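Muconate lactonizing enzyme (Corynebacterium glutamicum, PDB 3I4K) belongs to the enolase superfamily, with an N-terminal capping domain joined to a TIM-barrel-type domain that binds a magnesium ion. Local coordinates at residues K70-G75 with R98-A103; D232-L237 with D251-T256; L261-A266 with G295-H300; E306-T311 with Q334-T339; Q343-K348 with A353-P358. All coordinates share one frame; numbering follows the deposited sequence.

Contact 1 of 5, residues K70-G75 with R98-A103; sequences KALVDG and RVVARA
The CA atoms of Leu72 and Val100 stand 7.9 Å apart, a spacing bridged by side chains alone, with no hydrogen bond passing between the helical segment 70-75 and the segment 98-103, where helix 89-99 gives way to a loop. On the loop side, Val100 has an extended backbone, whereas Arg102 and Ala103 both take positive phi values; this sharp turn carries the chain to Ala103, the N-cap of the helix that follows. Leu72 supplies about half of the 114 Å² buried here, and its two methyl groups divide the work. CD1 meets CB of Ala103 at 3.6 Å, a close apolar contact, while CD2 reaches CG1 of Val100 at 4.2 Å, a looser one. With chi1 at -73°, CG of Leu72 lies beside the backbone N and opposite the carbonyl carbon, which carries the forked end outward to the loop. Val100 answers with CG1, its branch opposite the backbone N. Lys70 and Asp74, one helical turn apart, form a salt bridge well away from the leucine: NZ of Lys70 sits 2.8 Å from OD2 of Asp74, on the syn lone pair of that oxygen. Ser13, on strand 8-25, has hydrogen bonds to both, through its hydroxyl to Asp74 and its carbonyl oxygen to Lys70. In the N-terminal capping domain the contact packs the 100-103 loop, whose Val100 also touches Tyr76 and Leu77, against helix 66-81, while Val73 turns away to Leu37 of strand 30-43 and Ala103 leads into helix 104-121.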
# COMPACT_ATOMS: atom_id res chain seq x y z
N LYS A 70 -11.01 -23.52 7.79
CA LYS A 70 -12.37 -23.46 8.33
C LYS A 70 -12.31 -23.44 9.85
O LYS A 70 -13.06 -22.71 10.49
CB LYS A 70 -13.19 -24.66 7.83
CG LYS A 70 -14.66 -24.62 8.25
CD LYS A 70 -15.48 -25.69 7.54
CE LYS A 70 -16.88 -25.78 8.11
NZ LYS A 70 -17.60 -24.47 8.05
N ALA A 71 -11.41 -24.22 10.43
CA ALA A 71 -11.29 -24.23 11.89
C ALA A 71 -10.90 -22.85 12.39
O ALA A 71 -11.39 -22.38 13.42
CB ALA A 71 -10.27 -25.28 12.32
N LEU A 72 -10.01 -22.18 11.66
CA LEU A 72 -9.57 -20.85 12.06
C LEU A 72 -10.62 -19.77 11.77
O LEU A 72 -10.89 -18.91 12.62
CB LEU A 72 -8.23 -20.51 11.40
CG LEU A 72 -7.04 -21.28 11.99
CD1 LEU A 72 -5.77 -21.01 11.18
CD2 LEU A 72 -6.84 -20.86 13.45
N VAL A 73 -11.21 -19.80 10.58
CA VAL A 73 -12.24 -18.82 10.22
C VAL A 73 -13.43 -18.96 11.17
O VAL A 73 -13.84 -17.99 11.80
CB VAL A 73 -12.74 -19.03 8.77
CG1 VAL A 73 -13.94 -18.11 8.51
CG2 VAL A 73 -11.62 -18.73 7.77
N ASP A 74 -13.96 -20.18 11.28
CA ASP A 74 -15.10 -20.42 12.15
C ASP A 74 -14.84 -20.14 13.63
O ASP A 74 -15.54 -19.34 14.25
CB ASP A 74 -15.61 -21.86 12.00
CG ASP A 74 -16.28 -22.10 10.65
OD1 ASP A 74 -16.63 -21.11 9.97
OD2 ASP A 74 -16.46 -23.28 10.28
N GLY A 75 -13.83 -20.79 14.18
CA GLY A 75 -13.54 -20.64 15.59
C GLY A 75 -12.76 -19.45 16.12
O GLY A 75 -12.82 -19.17 17.32
N ARG A 98 -4.61 -10.15 16.68
CA ARG A 98 -4.63 -10.38 18.12
C ARG A 98 -5.13 -11.77 18.51
O ARG A 98 -4.82 -12.25 19.60
CB ARG A 98 -5.48 -9.30 18.81
CG ARG A 98 -4.96 -7.88 18.64
CD ARG A 98 -5.86 -6.86 19.33
NE ARG A 98 -5.90 -7.03 20.78
CZ ARG A 98 -4.92 -6.68 21.61
NH1 ARG A 98 -3.80 -6.14 21.14
NH2 ARG A 98 -5.05 -6.89 22.91
N VAL A 99 -5.87 -12.41 17.62
CA VAL A 99 -6.42 -13.74 17.91
C VAL A 99 -5.75 -14.89 17.16
O VAL A 99 -5.75 -16.03 17.63
CB VAL A 99 -7.94 -13.79 17.62
CG1 VAL A 99 -8.64 -12.66 18.34
CG2 VAL A 99 -8.19 -13.71 16.12
N VAL A 100 -5.19 -14.59 15.99
CA VAL A 100 -4.51 -15.60 15.18
C VAL A 100 -3.30 -15.02 14.45
O VAL A 100 -3.44 -14.14 13.60
CB VAL A 100 -5.46 -16.21 14.13
CG1 VAL A 100 -4.72 -17.27 13.32
CG2 VAL A 100 -6.68 -16.83 14.80
N ALA A 101 -2.12 -15.52 14.78
CA ALA A 101 -0.90 -15.07 14.12
C ALA A 101 -0.77 -15.88 12.84
O ALA A 101 -1.29 -16.99 12.75
CB ALA A 101 0.30 -15.31 15.02
N ARG A 102 -0.10 -15.30 11.84
CA ARG A 102 0.10 -15.96 10.55
C ARG A 102 -1.21 -16.41 9.91
O ARG A 102 -2.16 -15.63 9.83
CB ARG A 102 1.06 -17.14 10.71
CG ARG A 102 2.31 -16.76 11.50
CD ARG A 102 3.45 -17.75 11.40
NE ARG A 102 4.55 -17.31 12.25
CZ ARG A 102 5.82 -17.69 12.12
NH1 ARG A 102 6.18 -18.53 11.16
NH2 ARG A 102 6.74 -17.21 12.94
N ALA A 103 -1.27 -17.66 9.46
CA ALA A 103 -2.47 -18.19 8.83
C ALA A 103 -3.04 -17.18 7.82
O ALA A 103 -4.25 -16.91 7.81
CB ALA A 103 -3.52 -18.51 9.90

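Contact 2 of 5, residues D232-L237 with D251-T256; sequences DDLETL and DESVWT. With MG (magnesium ion), chain J.
Ser253, packed against Leu234 and Leu237, lies two residues beyond Asp251, a ligand of the magnesium site at the end of barrel strand 247-250. OD2 of Asp251 binds the magnesium ion at 2.0 Å, alongside Asp200, Glu226 and a water at 2.1 Å from the metal; OD1 of Asp251 forms a salt bridge with Lys278. A type I turn from Asp251 to Val254, closed by Val254 N to Asp251 O at 2.9 Å, then swings Ser253 toward the helix. OG of Ser253 lies beside its backbone N, chi1 -72°, where CD2 of Leu234 and CD1 of Leu237 each meet it at 3.8 Å. That oxygen is not left to apolar company: it hydrogen-bonds Ala231 O and the NE2 of Gln227, whose OE1 meets Asp251 N, so one amide holds the first and third residues of the turn. The helix start is fixed separately, by Asp233 as N-cap: its OD1 accepts from Thr236 N at 3.2 Å, with the donor 70° out of the carboxylate plane. The two segments thus join the first turn of helix 234-244 to the loop after the next strand, and helix 257-266 completes the packing, with Leu234 on Ala262 and Ala266 and Val254 on Val263.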
# COMPACT_ATOMS: atom_id res chain seq x y z
N ASP A 232 13.01 -20.63 2.45
CA ASP A 232 13.90 -19.93 3.36
C ASP A 232 15.26 -19.53 2.80
O ASP A 232 15.89 -18.61 3.31
CB ASP A 232 14.14 -20.78 4.61
CG ASP A 232 14.73 -22.13 4.27
OD1 ASP A 232 13.98 -23.13 4.33
OD2 ASP A 232 15.94 -22.20 3.94
N ASP A 233 15.71 -20.21 1.75
CA ASP A 233 17.04 -19.96 1.18
C ASP A 233 17.09 -18.88 0.12
O ASP A 233 17.19 -19.16 -1.08
CB ASP A 233 17.58 -21.28 0.62
CG ASP A 233 19.09 -21.25 0.39
OD1 ASP A 233 19.73 -20.21 0.65
OD2 ASP A 233 19.63 -22.30 -0.04
N LEU A 234 17.04 -17.62 0.55
CA LEU A 234 17.07 -16.52 -0.40
C LEU A 234 18.42 -16.43 -1.11
O LEU A 234 18.49 -16.08 -2.29
CB LEU A 234 16.74 -15.19 0.30
CG LEU A 234 15.44 -15.16 1.10
CD1 LEU A 234 15.18 -13.74 1.60
CD2 LEU A 234 14.27 -15.64 0.23
N GLU A 235 19.50 -16.76 -0.40
CA GLU A 235 20.83 -16.68 -0.98
C GLU A 235 20.97 -17.60 -2.19
O GLU A 235 21.67 -17.29 -3.16
CB GLU A 235 21.90 -17.01 0.08
CG GLU A 235 22.21 -15.84 1.02
CD GLU A 235 23.18 -16.22 2.14
OE1 GLU A 235 24.14 -16.96 1.88
OE2 GLU A 235 22.98 -15.77 3.29
N THR A 236 20.29 -18.74 -2.14
CA THR A 236 20.33 -19.67 -3.26
C THR A 236 19.59 -19.15 -4.49
O THR A 236 20.03 -19.36 -5.63
CB THR A 236 19.78 -21.04 -2.83
OG1 THR A 236 20.77 -21.70 -2.03
CG2 THR A 236 19.43 -21.89 -4.02
N LEU A 237 18.47 -18.46 -4.29
CA LEU A 237 17.73 -17.91 -5.43
C LEU A 237 18.63 -16.90 -6.15
O LEU A 237 18.66 -16.83 -7.38
CB LEU A 237 16.46 -17.21 -4.97
CG LEU A 237 15.45 -18.03 -4.16
CD1 LEU A 237 14.24 -17.18 -3.84
CD2 LEU A 237 15.03 -19.29 -4.92
N ASP A 251 7.95 -17.27 -4.82
CA ASP A 251 6.57 -17.62 -4.53
C ASP A 251 6.46 -18.02 -3.07
O ASP A 251 6.06 -17.21 -2.24
CB ASP A 251 6.11 -18.77 -5.44
CG ASP A 251 4.61 -19.02 -5.36
OD1 ASP A 251 3.93 -18.39 -4.50
OD2 ASP A 251 4.11 -19.86 -6.14
N GLU A 252 6.84 -19.25 -2.72
CA GLU A 252 6.75 -19.64 -1.31
C GLU A 252 7.65 -18.79 -0.41
O GLU A 252 7.41 -18.71 0.79
CB GLU A 252 7.03 -21.13 -1.08
CG GLU A 252 7.64 -21.90 -2.24
CD GLU A 252 6.65 -22.27 -3.33
OE1 GLU A 252 6.05 -23.37 -3.29
OE2 GLU A 252 6.47 -21.45 -4.23
N SER A 253 8.68 -18.17 -0.98
CA SER A 253 9.55 -17.32 -0.18
C SER A 253 8.87 -16.01 0.22
O SER A 253 9.30 -15.35 1.16
CB SER A 253 10.83 -16.95 -0.96
OG SER A 253 11.70 -18.06 -1.09
N VAL A 254 7.81 -15.62 -0.49
CA VAL A 254 7.14 -14.36 -0.17
C VAL A 254 5.64 -14.44 0.07
O VAL A 254 4.86 -14.53 -0.87
CB VAL A 254 7.37 -13.28 -1.28
CG1 VAL A 254 6.62 -11.98 -0.92
CG2 VAL A 254 8.87 -13.00 -1.44
N TRP A 255 5.24 -14.38 1.34
CA TRP A 255 3.83 -14.39 1.73
C TRP A 255 3.50 -13.02 2.36
O TRP A 255 2.44 -12.44 2.10
CB TRP A 255 3.55 -15.42 2.82
CG TRP A 255 3.67 -16.87 2.51
CD1 TRP A 255 4.66 -17.50 1.82
CD2 TRP A 255 2.86 -17.91 3.09
NE1 TRP A 255 4.53 -18.87 1.94
CE2 TRP A 255 3.44 -19.15 2.71
CE3 TRP A 255 1.71 -17.92 3.89
CZ2 TRP A 255 2.90 -20.38 3.12
CZ3 TRP A 255 1.18 -19.14 4.30
CH2 TRP A 255 1.78 -20.36 3.91
N THR A 256 4.41 -12.54 3.19
CA THR A 256 4.22 -11.28 3.92
C THR A 256 5.10 -10.11 3.45
O THR A 256 6.11 -10.30 2.78
CB THR A 256 4.51 -11.50 5.41
OG1 THR A 256 5.93 -11.58 5.61
CG2 THR A 256 3.88 -12.81 5.90
MG MG J . 4.39 -21.23 -7.59
O HOH W 1 6.12 -21.85 -6.59

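Contact 3 of 5, residues L261-A266 with G295-H300; sequences LAVVKA and GGLACH
Leu297 and Val264 each bury about 50 Å² in this contact, and Gly295 adds roughly half as much. CD1 of Leu297 is the meeting point: it touches CG2 of Val264 at 3.5 Å and CG1 of Val263 at 4.0 Å, so one methyl rests against branches of two consecutive helix residues. The route there is set by chi1 of -53°, which places CG of Leu297 opposite its carbonyl carbon, and by a nearly straight chi2 beyond it. Val264 uses its other branch on the backbone: CG1 lies 4.2 Å from CA of Gly295. Having no side chain, Gly295 lets the two chains come near, with its CA 6.0 Å from that of Val264. The turn that presents Leu297 is a Schellman motif ending helix 282-294, in which Gly296, at positive phi, is the C-prime residue and Leu297 N bonds back to Ala292 O. No polar bond crosses between the segments. Within the barrel, the contact sets helix 257-266 against the end of the next helix, just ahead of strand 298-301; Val263 also packs on Leu234 of helix 234-244, while Val264 touches Leu261 of the second subunit.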
# COMPACT_ATOMS: atom_id res chain seq x y z
N LEU A 261 10.33 -7.68 1.71
CA LEU A 261 11.44 -6.80 2.05
C LEU A 261 12.73 -7.62 2.11
O LEU A 261 13.79 -7.15 1.67
CB LEU A 261 11.20 -6.16 3.41
CG LEU A 261 11.70 -4.74 3.70
CD1 LEU A 261 11.86 -4.58 5.21
CD2 LEU A 261 13.01 -4.45 2.99
N ALA A 262 12.64 -8.84 2.65
CA ALA A 262 13.79 -9.72 2.78
C ALA A 262 14.35 -10.10 1.40
O ALA A 262 15.57 -10.16 1.20
CB ALA A 262 13.42 -10.97 3.58
N VAL A 263 13.45 -10.37 0.46
CA VAL A 263 13.86 -10.71 -0.90
C VAL A 263 14.52 -9.49 -1.55
O VAL A 263 15.51 -9.61 -2.25
CB VAL A 263 12.63 -11.18 -1.73
CG1 VAL A 263 12.93 -11.15 -3.20
CG2 VAL A 263 12.25 -12.61 -1.30
N VAL A 264 13.97 -8.30 -1.31
CA VAL A 264 14.54 -7.08 -1.88
C VAL A 264 15.97 -6.89 -1.37
O VAL A 264 16.89 -6.62 -2.14
CB VAL A 264 13.70 -5.84 -1.51
CG1 VAL A 264 14.49 -4.54 -1.79
CG2 VAL A 264 12.42 -5.83 -2.32
N LYS A 265 16.15 -7.02 -0.06
CA LYS A 265 17.47 -6.86 0.53
C LYS A 265 18.46 -7.93 0.08
O LYS A 265 19.65 -7.69 0.02
CB LYS A 265 17.39 -6.89 2.05
CG LYS A 265 16.71 -5.70 2.70
CD LYS A 265 16.78 -5.89 4.21
CE LYS A 265 15.89 -4.92 4.96
NZ LYS A 265 15.84 -5.30 6.41
N ALA A 266 17.97 -9.14 -0.21
CA ALA A 266 18.88 -10.21 -0.63
C ALA A 266 19.07 -10.27 -2.15
O ALA A 266 19.84 -11.09 -2.64
CB ALA A 266 18.36 -11.54 -0.12
N GLY A 295 11.60 -1.54 -4.65
CA GLY A 295 12.89 -2.18 -4.86
C GLY A 295 13.12 -2.54 -6.32
O GLY A 295 14.10 -3.21 -6.65
N GLY A 296 12.21 -2.10 -7.19
CA GLY A 296 12.33 -2.38 -8.61
C GLY A 296 11.97 -3.82 -8.98
O GLY A 296 12.33 -4.30 -10.06
N LEU A 297 11.26 -4.52 -8.10
CA LEU A 297 10.90 -5.90 -8.40
C LEU A 297 9.50 -5.99 -9.03
O LEU A 297 8.53 -5.46 -8.48
CB LEU A 297 10.96 -6.76 -7.13
CG LEU A 297 12.26 -6.72 -6.31
CD1 LEU A 297 12.20 -7.82 -5.25
CD2 LEU A 297 13.48 -6.92 -7.19
N ALA A 298 9.41 -6.65 -10.17
CA ALA A 298 8.13 -6.80 -10.85
C ALA A 298 7.21 -7.71 -10.06
O ALA A 298 7.67 -8.57 -9.31
CB ALA A 298 8.35 -7.38 -12.24
N CYS A 299 5.90 -7.49 -10.19
CA CYS A 299 4.91 -8.34 -9.54
C CYS A 299 4.11 -9.05 -10.63
O CYS A 299 3.75 -8.45 -11.65
CB CYS A 299 3.97 -7.52 -8.64
SG CYS A 299 4.68 -6.96 -7.07
N HIS A 300 3.88 -10.34 -10.43
CA HIS A 300 3.12 -11.18 -11.35
C HIS A 300 1.77 -11.45 -10.69
O HIS A 300 1.70 -11.68 -9.48
CB HIS A 300 3.87 -12.49 -11.57
CG HIS A 300 3.21 -13.43 -12.54
ND1 HIS A 300 3.17 -13.19 -13.90
CD2 HIS A 300 2.66 -14.65 -12.36
CE1 HIS A 300 2.62 -14.23 -14.51
NE2 HIS A 300 2.30 -15.13 -13.60

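Contact 4 of 5, residues E306-T311 with Q334-T339; sequences EGPIGT and QLLKDT
Pro308 opens helix 308-320 of the TIM-barrel-type domain, and its ring packs against both Leu336 and Thr339 of the chain that leaves helix 332-335. The two backbones run close at two points, with CA atoms 7.6 Å apart for Gly307 and Leu336 and 7.1 Å for Pro308 and Thr339. Followed round from CB, the proline ring changes partner. CB lies 4.1 Å from OG1 of Thr339, a marginal approach; CG comes closer to the same oxygen, at 3.7 Å; CD has turned to the leucine, 3.8 Å from CD1 of Leu336. The leucine side chain crosses the ring at about a right angle, and its CD1 also reaches CA of Gly307 at 4.0 Å, covering the junction just ahead of the helix. Thr339 can offer oxygen rather than carbon because its chi1 of 168° sets OG1 opposite the backbone N; that hydroxyl also has a weak hydrogen bond to Ile341 N. Beyond the segments, Leu336 packs on Val18 of strand 8-25, and Glu52 of strand 48-53 bonds Gly307 N through OE1 and Gly310 N through OE2, so two strands of the capping domain meet this helix start or its partner. Gly307 is the N-cap, and its carbonyl oxygen is gripped twice by one residue, accepting from Thr311 N at 3.0 Å and from Thr311 OG1 at 2.7 Å.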
# COMPACT_ATOMS: atom_id res chain seq x y z
N GLU A 306 -7.23 -20.39 -7.56
CA GLU A 306 -8.50 -19.95 -6.98
C GLU A 306 -9.66 -20.32 -7.89
O GLU A 306 -9.48 -20.50 -9.10
CB GLU A 306 -8.54 -18.42 -6.80
CG GLU A 306 -7.53 -17.83 -5.82
CD GLU A 306 -6.15 -17.64 -6.43
OE1 GLU A 306 -5.98 -17.90 -7.64
OE2 GLU A 306 -5.24 -17.23 -5.69
N GLY A 307 -10.84 -20.44 -7.29
CA GLY A 307 -12.02 -20.72 -8.07
C GLY A 307 -12.44 -19.40 -8.70
O GLY A 307 -11.64 -18.46 -8.72
N PRO A 308 -13.68 -19.28 -9.20
CA PRO A 308 -14.13 -18.02 -9.82
C PRO A 308 -14.12 -16.83 -8.87
O PRO A 308 -13.74 -15.73 -9.27
CB PRO A 308 -15.53 -18.37 -10.32
CG PRO A 308 -15.98 -19.43 -9.35
CD PRO A 308 -14.74 -20.29 -9.24
N ILE A 309 -14.54 -17.03 -7.63
CA ILE A 309 -14.58 -15.95 -6.66
C ILE A 309 -13.16 -15.45 -6.35
O ILE A 309 -12.88 -14.25 -6.44
CB ILE A 309 -15.26 -16.41 -5.34
CG1 ILE A 309 -16.78 -16.47 -5.52
CG2 ILE A 309 -14.91 -15.47 -4.20
CD1 ILE A 309 -17.41 -15.12 -5.88
N GLY A 310 -12.27 -16.37 -6.00
CA GLY A 310 -10.91 -15.99 -5.67
C GLY A 310 -10.19 -15.33 -6.83
O GLY A 310 -9.44 -14.37 -6.63
N THR A 311 -10.41 -15.86 -8.03
CA THR A 311 -9.78 -15.33 -9.23
C THR A 311 -10.29 -13.92 -9.53
O THR A 311 -9.54 -13.07 -10.01
CB THR A 311 -10.08 -16.25 -10.43
OG1 THR A 311 -9.51 -17.55 -10.18
CG2 THR A 311 -9.51 -15.66 -11.71
N GLN A 334 -10.63 -21.75 -15.55
CA GLN A 334 -10.51 -22.62 -16.71
C GLN A 334 -10.11 -24.05 -16.37
O GLN A 334 -10.48 -24.99 -17.07
CB GLN A 334 -9.49 -22.05 -17.70
CG GLN A 334 -9.92 -20.74 -18.34
CD GLN A 334 -9.04 -20.38 -19.53
OE1 GLN A 334 -7.83 -20.21 -19.40
NE2 GLN A 334 -9.66 -20.25 -20.70
N LEU A 335 -9.36 -24.22 -15.28
CA LEU A 335 -8.91 -25.54 -14.86
C LEU A 335 -10.05 -26.34 -14.26
O LEU A 335 -10.02 -27.58 -14.24
CB LEU A 335 -7.78 -25.39 -13.84
CG LEU A 335 -6.99 -26.66 -13.50
CD1 LEU A 335 -6.29 -27.16 -14.75
CD2 LEU A 335 -5.97 -26.35 -12.41
N LEU A 336 -11.07 -25.65 -13.76
CA LEU A 336 -12.22 -26.30 -13.17
C LEU A 336 -13.09 -26.89 -14.28
O LEU A 336 -13.28 -26.28 -15.33
CB LEU A 336 -13.04 -25.30 -12.37
CG LEU A 336 -12.32 -24.51 -11.27
CD1 LEU A 336 -13.26 -23.46 -10.71
CD2 LEU A 336 -11.85 -25.46 -10.18
N LYS A 337 -13.64 -28.08 -14.04
CA LYS A 337 -14.49 -28.72 -15.03
C LYS A 337 -15.89 -28.11 -14.95
O LYS A 337 -16.71 -28.27 -15.86
CB LYS A 337 -14.52 -30.23 -14.79
CG LYS A 337 -15.24 -31.03 -15.86
CD LYS A 337 -15.07 -32.53 -15.64
CE LYS A 337 -15.54 -32.95 -14.25
NZ LYS A 337 -16.97 -32.61 -13.99
N ASP A 338 -16.16 -27.41 -13.85
CA ASP A 338 -17.45 -26.77 -13.64
C ASP A 338 -17.26 -25.55 -12.73
O ASP A 338 -16.19 -25.38 -12.14
CB ASP A 338 -18.43 -27.77 -13.01
CG ASP A 338 -19.83 -27.21 -12.88
OD1 ASP A 338 -20.28 -26.49 -13.79
OD2 ASP A 338 -20.50 -27.51 -11.87
N THR A 339 -18.28 -24.71 -12.62
CA THR A 339 -18.18 -23.52 -11.79
C THR A 339 -19.38 -23.34 -10.85
O THR A 339 -20.19 -24.24 -10.68
CB THR A 339 -17.99 -22.26 -12.67
OG1 THR A 339 -18.18 -21.08 -11.87
CG2 THR A 339 -18.98 -22.25 -13.82

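Contact 5 of 5, residues Q343-K348 with A353-P358; sequences QEFEYK and AIPQGP
Glu346 and Ala353 carry the polar part of this contact. Ala353 N donates to Glu346 O at 3.3 Å with an N-H...O angle of 150°, a rather long bond and the only hydrogen bond between the two segments. It belongs to the antiparallel pairing of the short strands 347-348 and 351-353, and the CA atoms of Glu346 and Ala353 are 5.9 Å apart. The same two residues bury the most surface, 42 and 52 Å², although the side chain of Glu346 comes no nearer than 4.7 Å to the opposing segment: their coverage is loose and lies at the exposed margin.

The apolar part is tighter and lies further inward. CG of Pro355 approaches the rim of the Phe345 ring near the ring plane, 3.6 Å from CE1 and 4.1 Å from CD1, so neither ring face is used in this pairing. Phe345 reaches that position with CG beside its backbone N, chi1 -72°.

A third, local interaction is weak: Gln356 NE2 to Ile354 O, 3.4 Å long though nearly straight at 167°. It spans Pro355 within its own segment.

The pair of short strands extends the barrel sheet beyond strand 137-144, with 351-353 next to it and 347-348 at the edge, while Phe345 and Pro355 both pack on Leu315 of helix 308-320 and Tyr347 turns to Pro333 and Gln334 of helix 332-335.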
# COMPACT_ATOMS: atom_id res chain seq x y z
N GLN A 343 -22.04 -16.08 -14.08
CA GLN A 343 -21.44 -15.51 -15.29
C GLN A 343 -20.20 -16.29 -15.69
O GLN A 343 -19.73 -17.15 -14.95
CB GLN A 343 -21.04 -14.05 -15.06
CG GLN A 343 -22.19 -13.15 -14.68
CD GLN A 343 -22.19 -12.81 -13.20
OE1 GLN A 343 -22.11 -13.69 -12.35
NE2 GLN A 343 -22.29 -11.52 -12.90
N GLU A 344 -19.68 -15.99 -16.87
CA GLU A 344 -18.48 -16.65 -17.36
C GLU A 344 -17.41 -15.59 -17.62
O GLU A 344 -17.72 -14.45 -17.96
CB GLU A 344 -18.78 -17.40 -18.66
CG GLU A 344 -19.81 -18.50 -18.49
CD GLU A 344 -20.01 -19.30 -19.76
OE1 GLU A 344 -20.82 -20.26 -19.73
OE2 GLU A 344 -19.36 -18.99 -20.78
N PHE A 345 -16.15 -15.98 -17.45
CA PHE A 345 -15.03 -15.09 -17.67
C PHE A 345 -14.73 -15.10 -19.16
O PHE A 345 -15.07 -16.06 -19.85
CB PHE A 345 -13.80 -15.57 -16.90
CG PHE A 345 -13.90 -15.39 -15.41
CD1 PHE A 345 -13.70 -14.15 -14.84
CD2 PHE A 345 -14.21 -16.47 -14.59
CE1 PHE A 345 -13.80 -13.97 -13.46
CE2 PHE A 345 -14.31 -16.30 -13.20
CZ PHE A 345 -14.10 -15.05 -12.64
N GLU A 346 -14.11 -14.04 -19.67
CA GLU A 346 -13.80 -13.98 -21.09
C GLU A 346 -12.31 -14.11 -21.32
O GLU A 346 -11.57 -13.15 -21.14
CB GLU A 346 -14.29 -12.67 -21.70
CG GLU A 346 -15.71 -12.32 -21.35
CD GLU A 346 -16.19 -11.07 -22.06
OE1 GLU A 346 -17.20 -10.48 -21.62
OE2 GLU A 346 -15.55 -10.68 -23.07
N TYR A 347 -11.88 -15.30 -21.72
CA TYR A 347 -10.48 -15.57 -22.00
C TYR A 347 -10.28 -15.62 -23.50
O TYR A 347 -10.72 -16.56 -24.16
CB TYR A 347 -10.05 -16.92 -21.42
CG TYR A 347 -9.96 -16.96 -19.92
CD1 TYR A 347 -8.79 -16.55 -19.26
CD2 TYR A 347 -11.03 -17.40 -19.15
CE1 TYR A 347 -8.70 -16.59 -17.87
CE2 TYR A 347 -10.96 -17.45 -17.76
CZ TYR A 347 -9.79 -17.04 -17.13
OH TYR A 347 -9.72 -17.08 -15.76
N LYS A 348 -9.61 -14.61 -24.05
CA LYS A 348 -9.35 -14.60 -25.48
C LYS A 348 -8.06 -13.88 -25.80
O LYS A 348 -7.66 -12.95 -25.10
CB LYS A 348 -10.52 -13.96 -26.25
CG LYS A 348 -10.77 -12.50 -25.94
CD LYS A 348 -11.90 -11.95 -26.81
CE LYS A 348 -12.22 -10.50 -26.47
NZ LYS A 348 -13.39 -9.98 -27.24
N ALA A 353 -10.65 -10.47 -19.48
CA ALA A 353 -11.15 -9.15 -19.12
C ALA A 353 -11.53 -9.11 -17.66
O ALA A 353 -11.96 -10.11 -17.09
CB ALA A 353 -12.36 -8.80 -19.99
N ILE A 354 -11.35 -7.94 -17.05
CA ILE A 354 -11.69 -7.76 -15.65
C ILE A 354 -13.21 -7.79 -15.52
O ILE A 354 -13.92 -7.18 -16.32
CB ILE A 354 -11.17 -6.41 -15.09
CG1 ILE A 354 -9.67 -6.51 -14.78
CG2 ILE A 354 -11.92 -6.05 -13.80
CD1 ILE A 354 -8.80 -6.91 -15.93
N PRO A 355 -13.73 -8.51 -14.52
CA PRO A 355 -15.17 -8.62 -14.28
C PRO A 355 -15.82 -7.27 -13.97
O PRO A 355 -15.59 -6.70 -12.90
CB PRO A 355 -15.25 -9.58 -13.10
CG PRO A 355 -14.04 -10.42 -13.28
CD PRO A 355 -12.99 -9.40 -13.61
N GLN A 356 -16.62 -6.78 -14.90
CA GLN A 356 -17.31 -5.51 -14.70
C GLN A 356 -18.55 -5.76 -13.84
O GLN A 356 -19.16 -6.83 -13.92
CB GLN A 356 -17.71 -4.91 -16.05
CG GLN A 356 -16.52 -4.56 -16.93
CD GLN A 356 -15.66 -3.47 -16.33
OE1 GLN A 356 -16.08 -2.32 -16.20
NE2 GLN A 356 -14.43 -3.82 -15.95
N GLY A 357 -18.90 -4.79 -13.02
CA GLY A 357 -20.06 -4.94 -12.16
C GLY A 357 -19.70 -4.79 -10.69
O GLY A 357 -18.53 -4.79 -10.33
N PRO A 358 -20.71 -4.68 -9.82
CA PRO A 358 -20.52 -4.53 -8.38
C PRO A 358 -19.73 -5.69 -7.75
O PRO A 358 -19.61 -6.76 -8.35
CB PRO A 358 -21.95 -4.45 -7.85
CG PRO A 358 -22.69 -5.34 -8.79
CD PRO A 358 -22.14 -4.91 -10.13

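Contact 1 alone lies in the capping domain, about 24 Å or more, centre to centre, from the rest. Contacts 2 and 4 are buried; contacts 1, 3 and 5 are partly exposed, and contact 3 also borders the second subunit. Contacts 2 and 3 adjoin, Leu234 CB lying 4.0 Å from Ala266 CB, where the neighbouring barrel helices 234-244 and 257-266 pack together. Contacts 4 and 5 also touch, Pro308 O lying 3.5 Å from Phe345 CZ at the start of helix 308-320. Chemistry follows place: contacts 1 and 3 are purely aliphatic across their segments, contact 2 sets a bonded hydroxyl against leucines beside the metal, and contact 5 alone has a cross-segment hydrogen bond.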